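Local coordinates for hypothetical protein EF2904 (Enterococcus faecalis, PDB 2AZ4) that is of unknown function but holds a pair of zinc ions in a metallo-beta-lactamase fold and may act as an RNA-binding exonuclease, at residues E205-T210 / A393-Q398; G156-E161 / I177-H182; Y300-G305 / Q331-F336. All coordinates share one frame; numbering follows the deposited sequence.

In the fold
Interactions 1 and 2 belong to the metallo-beta-lactamase part of the chain, their centres about 17 Å apart, and a salt bridge from Lys-206 to Glu-161 joins them directly. Interaction 2 pairs two neighbouring strands of a mixed sheet, with an apolar inner face and an outer face with Ser-159, Arg-178 and a water-bridged Glu-161. Interaction 1 ties together the ends of two helices just before each segment enters that same sheet, mostly through backbone carbonyls and a lysine, and is partly exposed. Interaction 3 lies across the molecule, about 46 Å from the centre of interaction 1, on a separate parallel sheet; it is the most buried and the smallest, resting on one tyrosine hydroxyl.

Interaction 1 (E205-T210 / A393-Q398); sequences EKAKHT and ALIEPQ
Lys-208 reaches the 393-398 segment by starting with CG anti to its backbone N (chi1 -164°) and then bending at chi2 (95°), which folds the chain back over the end of helix 385-395. There NZ gives a hydrogen bond to Leu-394 O at 2.9 Å, coming in tilted from the carbonyl plane. The same NZ makes a salt bridge to Glu-396 OE2 at 3.2 Å, its hydrogen bond weak, the two side chains lying side by side and pointing the same way. Lys-208 CG also sits 3.5 Å above the centre of the His-209 ring, covering one face.

Helix 197-207 ends in a type II turn from Ala-207 to Thr-210, and the turn presents His-209 N to Ile-395 O at 2.8 Å, almost straight (169° at the hydrogen). Glu-396 leaves its helix with positive phi, and two residues later Gln-398 binds twice: its N to Thr-210 O at 3.1 Å, and its amide NE2 to His-209 O at 2.9 Å. On the buried side, Ala-207 CB rests on Ile-395 CG1 at 3.8 Å, and Ile-395 goes on to touch Phe-203, Cys-204 and Leu-213. Water 1, in the plane of the His-209 ring, links NE2 to Glu-396 OE2. Thr-210 turns its hydroxyl elsewhere, to the Thr-185 hydroxyl and the backbone O of Phe-183.

Two helix ends thus meet where each segment heads into the sheet. Donors from the turn are supplied to the last carbonyls of helix 385-395, and a lysine there probably suits the negative end of the helix dipole while helping to keep Glu-396 ionised.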
loop_
_atom_site.group_PDB
_atom_site.type_symbol
_atom_site.label_atom_id
_atom_site.label_comp_id
_atom_site.label_asym_id
_atom_site.label_seq_id
_atom_site.Cartn_x
_atom_site.Cartn_y
_atom_site.Cartn_z
ATOM N N GLU A 205 -18.092 1.338 12.116
ATOM C CA GLU A 205 -18.944 0.882 13.223
ATOM C C GLU A 205 -18.147 0.461 14.459
ATOM O O GLU A 205 -18.564 0.716 15.599
ATOM C CB GLU A 205 -19.833 -0.271 12.776
ATOM C CG GLU A 205 -20.742 -0.845 13.880
ATOM C CD GLU A 205 -21.628 0.234 14.532
ATOM O OE1 GLU A 205 -22.589 0.690 13.857
ATOM O OE2 GLU A 205 -21.356 0.635 15.706
ATOM N N LYS A 206 -17.026 -0.215 14.241
ATOM C CA LYS A 206 -16.140 -0.581 15.343
ATOM C C LYS A 206 -15.451 0.662 15.908
ATOM O O LYS A 206 -15.142 0.730 17.103
ATOM C CB LYS A 206 -15.101 -1.582 14.858
ATOM C CG LYS A 206 -15.633 -2.981 14.626
ATOM C CD LYS A 206 -14.460 -3.956 14.359
ATOM C CE LYS A 206 -14.851 -5.395 14.594
ATOM N NZ LYS A 206 -14.700 -5.823 16.019
ATOM N N ALA A 207 -15.219 1.644 15.041
ATOM C CA ALA A 207 -14.477 2.845 15.420
ATOM C C ALA A 207 -15.386 3.926 16.036
ATOM O O ALA A 207 -14.892 4.937 16.526
ATOM C CB ALA A 207 -13.723 3.420 14.229
ATOM N N LYS A 208 -16.698 3.711 15.968
ATOM C CA LYS A 208 -17.685 4.696 16.435
ATOM C C LYS A 208 -17.245 5.344 17.766
ATOM O O LYS A 208 -16.905 4.632 18.698
ATOM C CB LYS A 208 -19.035 3.998 16.642
ATOM C CG LYS A 208 -20.236 4.940 16.748
ATOM C CD LYS A 208 -20.936 5.113 15.409
ATOM C CE LYS A 208 -21.844 6.335 15.453
ATOM N NZ LYS A 208 -22.459 6.623 14.130
ATOM N N HIS A 209 -17.244 6.672 17.830
ATOM C CA HIS A 209 -17.053 7.414 19.094
ATOM C C HIS A 209 -15.625 7.320 19.647
ATOM O O HIS A 209 -15.386 7.569 20.848
ATOM C CB HIS A 209 -18.065 6.950 20.167
ATOM C CG HIS A 209 -19.496 7.134 19.767
ATOM N ND1 HIS A 209 -20.487 6.233 20.108
ATOM C CD2 HIS A 209 -20.109 8.124 19.071
ATOM C CE1 HIS A 209 -21.645 6.656 19.630
ATOM N NE2 HIS A 209 -21.444 7.806 19.009
ATOM N N THR A 210 -14.672 6.964 18.780
ATOM C CA THR A 210 -13.279 6.901 19.201
ATOM C C THR A 210 -12.805 8.252 19.727
ATOM O O THR A 210 -13.187 9.297 19.202
ATOM C CB THR A 210 -12.335 6.374 18.073
ATOM O OG1 THR A 210 -11.038 6.112 18.624
ATOM C CG2 THR A 210 -12.202 7.358 16.939
ATOM N N ALA A 393 -18.257 11.138 9.384
ATOM C CA ALA A 393 -19.671 11.132 9.779
ATOM C C ALA A 393 -20.101 9.807 10.414
ATOM O O ALA A 393 -20.766 9.810 11.451
ATOM C CB ALA A 393 -20.579 11.511 8.599
ATOM N N LEU A 394 -19.713 8.671 9.824
ATOM C CA LEU A 394 -20.049 7.371 10.406
ATOM C C LEU A 394 -19.400 7.114 11.762
ATOM O O LEU A 394 -20.019 6.508 12.636
ATOM C CB LEU A 394 -19.750 6.218 9.434
ATOM C CG LEU A 394 -20.647 6.068 8.204
ATOM C CD1 LEU A 394 -19.888 5.313 7.128
ATOM C CD2 LEU A 394 -21.939 5.364 8.561
ATOM N N ILE A 395 -18.173 7.585 11.948
ATOM C CA ILE A 395 -17.439 7.338 13.195
ATOM C C ILE A 395 -17.783 8.342 14.319
ATOM O O ILE A 395 -17.898 7.951 15.473
ATOM C CB ILE A 395 -15.905 7.349 12.943
ATOM C CG1 ILE A 395 -15.483 6.107 12.149
ATOM C CG2 ILE A 395 -15.119 7.471 14.242
ATOM C CD1 ILE A 395 -14.119 6.252 11.475
ATOM N N GLU A 396 -17.931 9.616 13.957
ATOM C CA GLU A 396 -18.185 10.722 14.910
ATOM C C GLU A 396 -17.060 10.766 15.954
ATOM O O GLU A 396 -17.284 10.471 17.137
ATOM C CB GLU A 396 -19.586 10.630 15.561
ATOM C CG GLU A 396 -20.780 10.500 14.575
ATOM C CD GLU A 396 -22.138 10.582 15.292
ATOM O OE1 GLU A 396 -22.349 11.586 16.004
ATOM O OE2 GLU A 396 -22.985 9.649 15.169
ATOM N N PRO A 397 -15.831 11.094 15.501
ATOM C CA PRO A 397 -14.679 11.091 16.387
ATOM C C PRO A 397 -14.736 12.295 17.344
ATOM O O PRO A 397 -15.141 13.385 16.943
ATOM C CB PRO A 397 -13.499 11.230 15.418
ATOM C CG PRO A 397 -14.049 12.013 14.281
ATOM C CD PRO A 397 -15.459 11.495 14.129
ATOM N N GLN A 398 -14.347 12.071 18.600
ATOM C CA GLN A 398 -14.305 13.139 19.582
ATOM C C GLN A 398 -13.215 14.127 19.193
ATOM O O GLN A 398 -13.407 15.350 19.257
ATOM C CB GLN A 398 -14.071 12.565 20.971
ATOM C CG GLN A 398 -15.202 11.669 21.473
ATOM C CD GLN A 398 -14.868 10.998 22.782
ATOM O OE1 GLN A 398 -14.471 11.653 23.736
ATOM N NE2 GLN A 398 -15.007 9.678 22.830
HETATM O O HOH W 1 -23.855 8.906 18.260
#

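Interaction 2 (G156-E161 / I177-H182); sequences GEISVE and IRTPDH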
loop_
_atom_site.group_PDB
_atom_site.type_symbol
_atom_site.label_atom_id
_atom_site.label_comp_id
_atom_site.label_asym_id
_atom_site.label_seq_id
_atom_site.Cartn_x
_atom_site.Cartn_y
_atom_site.Cartn_z
ATOM N N GLY A 156 1.653 -5.421 26.744
ATOM C CA GLY A 156 1.392 -4.958 28.109
ATOM C C GLY A 156 -0.100 -4.715 28.269
ATOM O O GLY A 156 -0.917 -5.564 27.919
ATOM N N GLU A 157 -0.452 -3.530 28.754
ATOM C CA GLU A 157 -1.849 -3.168 28.926
ATOM C C GLU A 157 -2.444 -2.435 27.724
ATOM O O GLU A 157 -3.550 -1.905 27.807
ATOM C CB GLU A 157 -2.017 -2.353 30.200
ATOM C CG GLU A 157 -1.843 -3.194 31.447
ATOM C CD GLU A 157 -2.237 -2.426 32.704
ATOM O OE1 GLU A 157 -3.445 -2.106 32.866
ATOM O OE2 GLU A 157 -1.333 -2.145 33.523
ATOM N N ILE A 158 -1.713 -2.397 26.612
ATOM C CA ILE A 158 -2.264 -1.915 25.355
ATOM C C ILE A 158 -2.884 -3.062 24.565
ATOM O O ILE A 158 -2.262 -4.099 24.352
ATOM C CB ILE A 158 -1.205 -1.226 24.447
ATOM C CG1 ILE A 158 -0.318 -0.276 25.239
ATOM C CG2 ILE A 158 -1.892 -0.501 23.287
ATOM C CD1 ILE A 158 0.808 0.321 24.405
ATOM N N SER A 159 -4.110 -2.852 24.107
ATOM C CA SER A 159 -4.814 -3.838 23.302
ATOM C C SER A 159 -5.039 -3.276 21.890
ATOM O O SER A 159 -5.501 -2.141 21.722
ATOM C CB SER A 159 -6.135 -4.189 23.987
ATOM O OG SER A 159 -7.127 -4.527 23.041
ATOM N N VAL A 160 -4.652 -4.043 20.877
ATOM C CA VAL A 160 -4.702 -3.558 19.497
ATOM C C VAL A 160 -5.520 -4.539 18.686
ATOM O O VAL A 160 -5.184 -5.726 18.612
ATOM C CB VAL A 160 -3.289 -3.405 18.863
ATOM C CG1 VAL A 160 -3.376 -2.824 17.435
ATOM C CG2 VAL A 160 -2.364 -2.563 19.740
ATOM N N GLU A 161 -6.598 -4.047 18.101
ATOM C CA GLU A 161 -7.397 -4.838 17.185
ATOM C C GLU A 161 -7.057 -4.463 15.750
ATOM O O GLU A 161 -7.079 -3.275 15.383
ATOM C CB GLU A 161 -8.895 -4.643 17.422
ATOM C CG GLU A 161 -9.766 -5.682 16.652
ATOM C CD GLU A 161 -11.246 -5.595 16.994
ATOM O OE1 GLU A 161 -11.568 -5.025 18.054
ATOM O OE2 GLU A 161 -12.089 -6.110 16.207
ATOM N N ILE A 177 -7.068 0.864 19.001
ATOM C CA ILE A 177 -6.092 0.784 20.091
ATOM C C ILE A 177 -6.700 1.155 21.446
ATOM O O ILE A 177 -7.237 2.239 21.603
ATOM C CB ILE A 177 -4.873 1.687 19.759
ATOM C CG1 ILE A 177 -4.205 1.208 18.464
ATOM C CG2 ILE A 177 -3.833 1.711 20.923
ATOM C CD1 ILE A 177 -3.585 2.353 17.625
ATOM N N ARG A 178 -6.616 0.256 22.421
ATOM C CA ARG A 178 -7.141 0.574 23.736
ATOM C C ARG A 178 -6.096 0.453 24.834
ATOM O O ARG A 178 -5.323 -0.509 24.860
ATOM C CB ARG A 178 -8.372 -0.287 24.055
ATOM C CG ARG A 178 -9.568 0.106 23.205
ATOM C CD ARG A 178 -10.738 -0.775 23.529
ATOM N NE ARG A 178 -11.462 -1.192 22.334
ATOM C CZ ARG A 178 -12.572 -0.620 21.876
ATOM N NH1 ARG A 178 -13.104 0.424 22.499
ATOM N NH2 ARG A 178 -13.143 -1.100 20.779
ATOM N N THR A 179 -6.055 1.469 25.695
ATOM C CA THR A 179 -5.452 1.367 27.031
ATOM C C THR A 179 -6.627 1.419 28.023
ATOM O O THR A 179 -7.763 1.701 27.610
ATOM C CB THR A 179 -4.457 2.502 27.290
ATOM O OG1 THR A 179 -5.132 3.766 27.245
ATOM C CG2 THR A 179 -3.366 2.508 26.224
ATOM N N PRO A 180 -6.390 1.123 29.319
ATOM C CA PRO A 180 -7.544 1.084 30.239
ATOM C C PRO A 180 -8.480 2.314 30.230
ATOM O O PRO A 180 -9.671 2.163 30.466
ATOM C CB PRO A 180 -6.882 0.893 31.601
ATOM C CG PRO A 180 -5.635 0.114 31.265
ATOM C CD PRO A 180 -5.141 0.779 30.018
ATOM N N ASP A 181 -7.980 3.502 29.922
ATOM C CA ASP A 181 -8.854 4.674 29.940
ATOM C C ASP A 181 -9.145 5.269 28.576
ATOM O O ASP A 181 -9.929 6.213 28.486
ATOM C CB ASP A 181 -8.265 5.773 30.829
ATOM C CG ASP A 181 -8.306 5.428 32.321
ATOM O OD1 ASP A 181 -9.049 4.508 32.743
ATOM O OD2 ASP A 181 -7.577 6.099 33.081
ATOM N N HIS A 182 -8.499 4.756 27.518
ATOM C CA HIS A 182 -8.614 5.382 26.199
ATOM C C HIS A 182 -8.794 4.442 25.027
ATOM O O HIS A 182 -8.340 3.292 25.047
ATOM C CB HIS A 182 -7.426 6.307 25.933
ATOM C CG HIS A 182 -7.234 7.328 26.998
ATOM N ND1 HIS A 182 -7.963 8.498 27.047
ATOM C CD2 HIS A 182 -6.426 7.337 28.086
ATOM C CE1 HIS A 182 -7.595 9.195 28.107
ATOM N NE2 HIS A 182 -6.663 8.515 28.751
HETATM O O HOH W 2 -10.829 -2.512 19.965
#
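Arg-178 O takes the backbone N-H of Ser-159 at 2.7 Å, nearly straight (174° at the hydrogen) and in the carbonyl plane. A second, softer donor reaches the same oxygen: Ile-158 CA lies 3.4 Å from Arg-178 O in a CA-H...O contact. The bond is returned from Arg-178 N to Ser-159 O, again 2.7 Å, which makes Ser-159 and Arg-178 an antiparallel hydrogen-bonded pair. Val-160 and Ile-177 follow as a non-hydrogen-bonded pair.

These strands, 158-164 and 173-179, form a beta hairpin in one of the two mixed sheets of the metallo-beta-lactamase sandwich. The face carrying Val-160 and Ile-177 looks into the sandwich, onto Ile-32 and Phe-34 of the other sheet. Ile-158 joins it: its CG2 packs against Ile-177 CG2 at 3.8 Å, the two side chains side by side and pointing the same way.

Ser-159 and Arg-178 project from the other face. The arginine bends at chi3 (-138°), and its NE donates to water 2 at 2.8 Å; the water in turn donates to Glu-161 OE1 at 3.2 Å. Opposite charges are therefore bridged through solvent here, while Glu-161 OE2 goes to Lys-206 and the guanidinium makes a cation-pi contact with Phe-183.

At the far end Glu-157 crosses Pro-180 at about a right angle, Glu-157 OE1 touching Pro-180 CG at 3.5 Å, and the glutamate's OE2 is paired with Lys-28. Beyond, a type I turn reverses the chain from Thr-179 to His-182, closed by His-182 N to Thr-179 O at 3.1 Å.

Interaction 3 (Y300-G305 / Q331-F336); sequences YYAESG and QVVNQF
Tyr-300 lays the CE2-CZ-OH edge of its ring against the carbonyl of Gln-331, whose oxygen lies in the ring plane. The two residues end strands 298-300 and 328-331 of a six-stranded parallel sheet, which would be consistent with the beta-CASP insertion of metallo-beta-lactamase nucleases. Strand 278-282 runs between them, so the tyrosine has to span a whole strand to link the two loops that leave the same end of the sheet. It does so with CG placed between the backbone N and the carbonyl carbon (chi1 75°), and the ring then carries the hydroxyl across.

The bond that results is short: Tyr-300 OH donates to Gln-331 O at 2.5 Å. The donor sits in the carbonyl plane, with an angle of 155° at the oxygen. With the hydroxyl proton committed in this way, the oxygen accepts from water 3 at 2.8 Å. That water also takes the N-H of Val-333 at 3.0 Å, and Asn-334 OD1 is a further acceptor near it, at 3.1 Å from the water oxygen. One water thus connects the tyrosine hydroxyl to the backbone just past the strand.

Gln-331 is fixed independently at its side chain: OE1 accepts from the backbone N of Glu-282 and NE2 donates to Asn-259 OD1, so both ends of the amide are used on adjacent strands. Apolar contact is thin. Val-333 CG2 meets Ala-302 CB at 4.1 Å and lies 3.8 Å from Tyr-300 OH, filling in beside the hydroxyl.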
loop_
_atom_site.group_PDB
_atom_site.type_symbol
_atom_site.label_atom_id
_atom_site.label_comp_id
_atom_site.label_asym_id
_atom_site.label_seq_id
_atom_site.Cartn_x
_atom_site.Cartn_y
_atom_site.Cartn_z
ATOM N N TYR A 300 3.139 -16.531 -18.314
ATOM C CA TYR A 300 4.395 -16.603 -19.052
ATOM C C TYR A 300 5.510 -16.123 -18.133
ATOM O O TYR A 300 5.281 -15.340 -17.191
ATOM C CB TYR A 300 4.348 -15.796 -20.358
ATOM C CG TYR A 300 4.429 -14.314 -20.162
ATOM C CD1 TYR A 300 5.595 -13.615 -20.471
ATOM C CD2 TYR A 300 3.336 -13.604 -19.635
ATOM C CE1 TYR A 300 5.661 -12.242 -20.286
ATOM C CE2 TYR A 300 3.397 -12.239 -19.437
ATOM C CZ TYR A 300 4.558 -11.568 -19.752
ATOM O OH TYR A 300 4.631 -10.216 -19.541
ATOM N N TYR A 301 6.707 -16.633 -18.387
ATOM C CA TYR A 301 7.899 -16.198 -17.679
ATOM C C TYR A 301 8.535 -15.003 -18.346
ATOM O O TYR A 301 8.804 -15.016 -19.550
ATOM C CB TYR A 301 8.908 -17.329 -17.618
ATOM C CG TYR A 301 8.543 -18.375 -16.612
ATOM C CD1 TYR A 301 8.690 -18.119 -15.241
ATOM C CD2 TYR A 301 8.095 -19.627 -17.014
ATOM C CE1 TYR A 301 8.366 -19.076 -14.295
ATOM C CE2 TYR A 301 7.771 -20.610 -16.069
ATOM C CZ TYR A 301 7.920 -20.303 -14.704
ATOM O OH TYR A 301 7.605 -21.230 -13.756
ATOM N N ALA A 302 8.782 -13.963 -17.554
ATOM C CA ALA A 302 9.554 -12.818 -18.017
ATOM C C ALA A 302 10.976 -12.894 -17.444
ATOM O O ALA A 302 11.766 -11.965 -17.584
ATOM C CB ALA A 302 8.866 -11.531 -17.609
ATOM N N GLU A 303 11.294 -14.011 -16.799
ATOM C CA GLU A 303 12.606 -14.226 -16.196
ATOM C C GLU A 303 13.008 -15.684 -16.432
ATOM O O GLU A 303 12.178 -16.511 -16.802
ATOM C CB GLU A 303 12.565 -13.888 -14.695
ATOM C CG GLU A 303 12.300 -12.376 -14.412
ATOM C CD GLU A 303 11.872 -12.030 -12.965
ATOM O OE1 GLU A 303 12.064 -12.844 -12.031
ATOM O OE2 GLU A 303 11.338 -10.896 -12.781
ATOM N N SER A 304 14.284 -15.992 -16.233
ATOM C CA SER A 304 14.764 -17.361 -16.353
ATOM C C SER A 304 14.451 -18.217 -15.111
ATOM O O SER A 304 14.220 -17.707 -14.019
ATOM C CB SER A 304 16.253 -17.386 -16.722
ATOM O OG SER A 304 16.443 -16.804 -18.011
ATOM N N GLY A 305 14.426 -19.528 -15.290
ATOM C CA GLY A 305 14.110 -20.418 -14.189
ATOM C C GLY A 305 12.628 -20.729 -14.155
ATOM O O GLY A 305 11.884 -20.376 -15.081
ATOM N N GLN A 331 -0.636 -9.779 -19.498
ATOM C CA GLN A 331 0.006 -8.755 -18.696
ATOM C C GLN A 331 1.385 -8.467 -19.287
ATOM O O GLN A 331 2.277 -9.327 -19.253
ATOM C CB GLN A 331 0.121 -9.232 -17.243
ATOM C CG GLN A 331 0.948 -8.322 -16.306
ATOM C CD GLN A 331 1.176 -8.929 -14.923
ATOM O OE1 GLN A 331 1.035 -10.130 -14.747
ATOM N NE2 GLN A 331 1.555 -8.090 -13.930
ATOM N N VAL A 332 1.586 -7.267 -19.817
ATOM C CA VAL A 332 2.926 -6.906 -20.339
ATOM C C VAL A 332 3.663 -6.084 -19.282
ATOM O O VAL A 332 3.099 -5.136 -18.726
ATOM C CB VAL A 332 2.851 -6.156 -21.699
ATOM C CG1 VAL A 332 1.966 -4.909 -21.592
ATOM C CG2 VAL A 332 4.248 -5.794 -22.228
ATOM N N VAL A 333 4.911 -6.464 -18.994
ATOM C CA VAL A 333 5.694 -5.837 -17.918
ATOM C C VAL A 333 7.019 -5.187 -18.373
ATOM O O VAL A 333 7.643 -4.420 -17.625
ATOM C CB VAL A 333 5.969 -6.842 -16.769
ATOM C CG1 VAL A 333 4.651 -7.319 -16.156
ATOM C CG2 VAL A 333 6.820 -8.049 -17.264
ATOM N N ASN A 334 7.460 -5.539 -19.579
ATOM C CA ASN A 334 8.659 -5.013 -20.204
ATOM C C ASN A 334 8.704 -5.405 -21.689
ATOM O O ASN A 334 7.737 -5.921 -22.216
ATOM C CB ASN A 334 9.935 -5.481 -19.476
ATOM C CG ASN A 334 10.128 -7.005 -19.536
ATOM O OD1 ASN A 334 9.366 -7.731 -20.186
ATOM N ND2 ASN A 334 11.160 -7.488 -18.855
ATOM N N GLN A 335 9.834 -5.139 -22.341
ATOM C CA GLN A 335 10.007 -5.332 -23.785
ATOM C C GLN A 335 8.842 -4.777 -24.582
ATOM O O GLN A 335 8.284 -5.479 -25.419
ATOM C CB GLN A 335 10.230 -6.814 -24.135
ATOM C CG GLN A 335 11.560 -7.350 -23.654
ATOM C CD GLN A 335 11.911 -8.676 -24.328
ATOM O OE1 GLN A 335 12.266 -8.717 -25.523
ATOM N NE2 GLN A 335 11.779 -9.764 -23.580
ATOM N N PHE A 336 8.459 -3.532 -24.317
ATOM C CA PHE A 336 7.246 -2.990 -24.954
ATOM C C PHE A 336 7.442 -2.817 -26.460
ATOM O O PHE A 336 6.468 -2.730 -27.205
ATOM C CB PHE A 336 6.776 -1.676 -24.283
ATOM C CG PHE A 336 6.217 -1.874 -22.909
ATOM C CD1 PHE A 336 4.855 -2.006 -22.715
ATOM C CD2 PHE A 336 7.062 -1.942 -21.799
ATOM C CE1 PHE A 336 4.339 -2.192 -21.424
ATOM C CE2 PHE A 336 6.543 -2.151 -20.502
ATOM C CZ PHE A 336 5.204 -2.275 -20.324
HETATM O O HOH W 3 6.343 -8.404 -20.750
#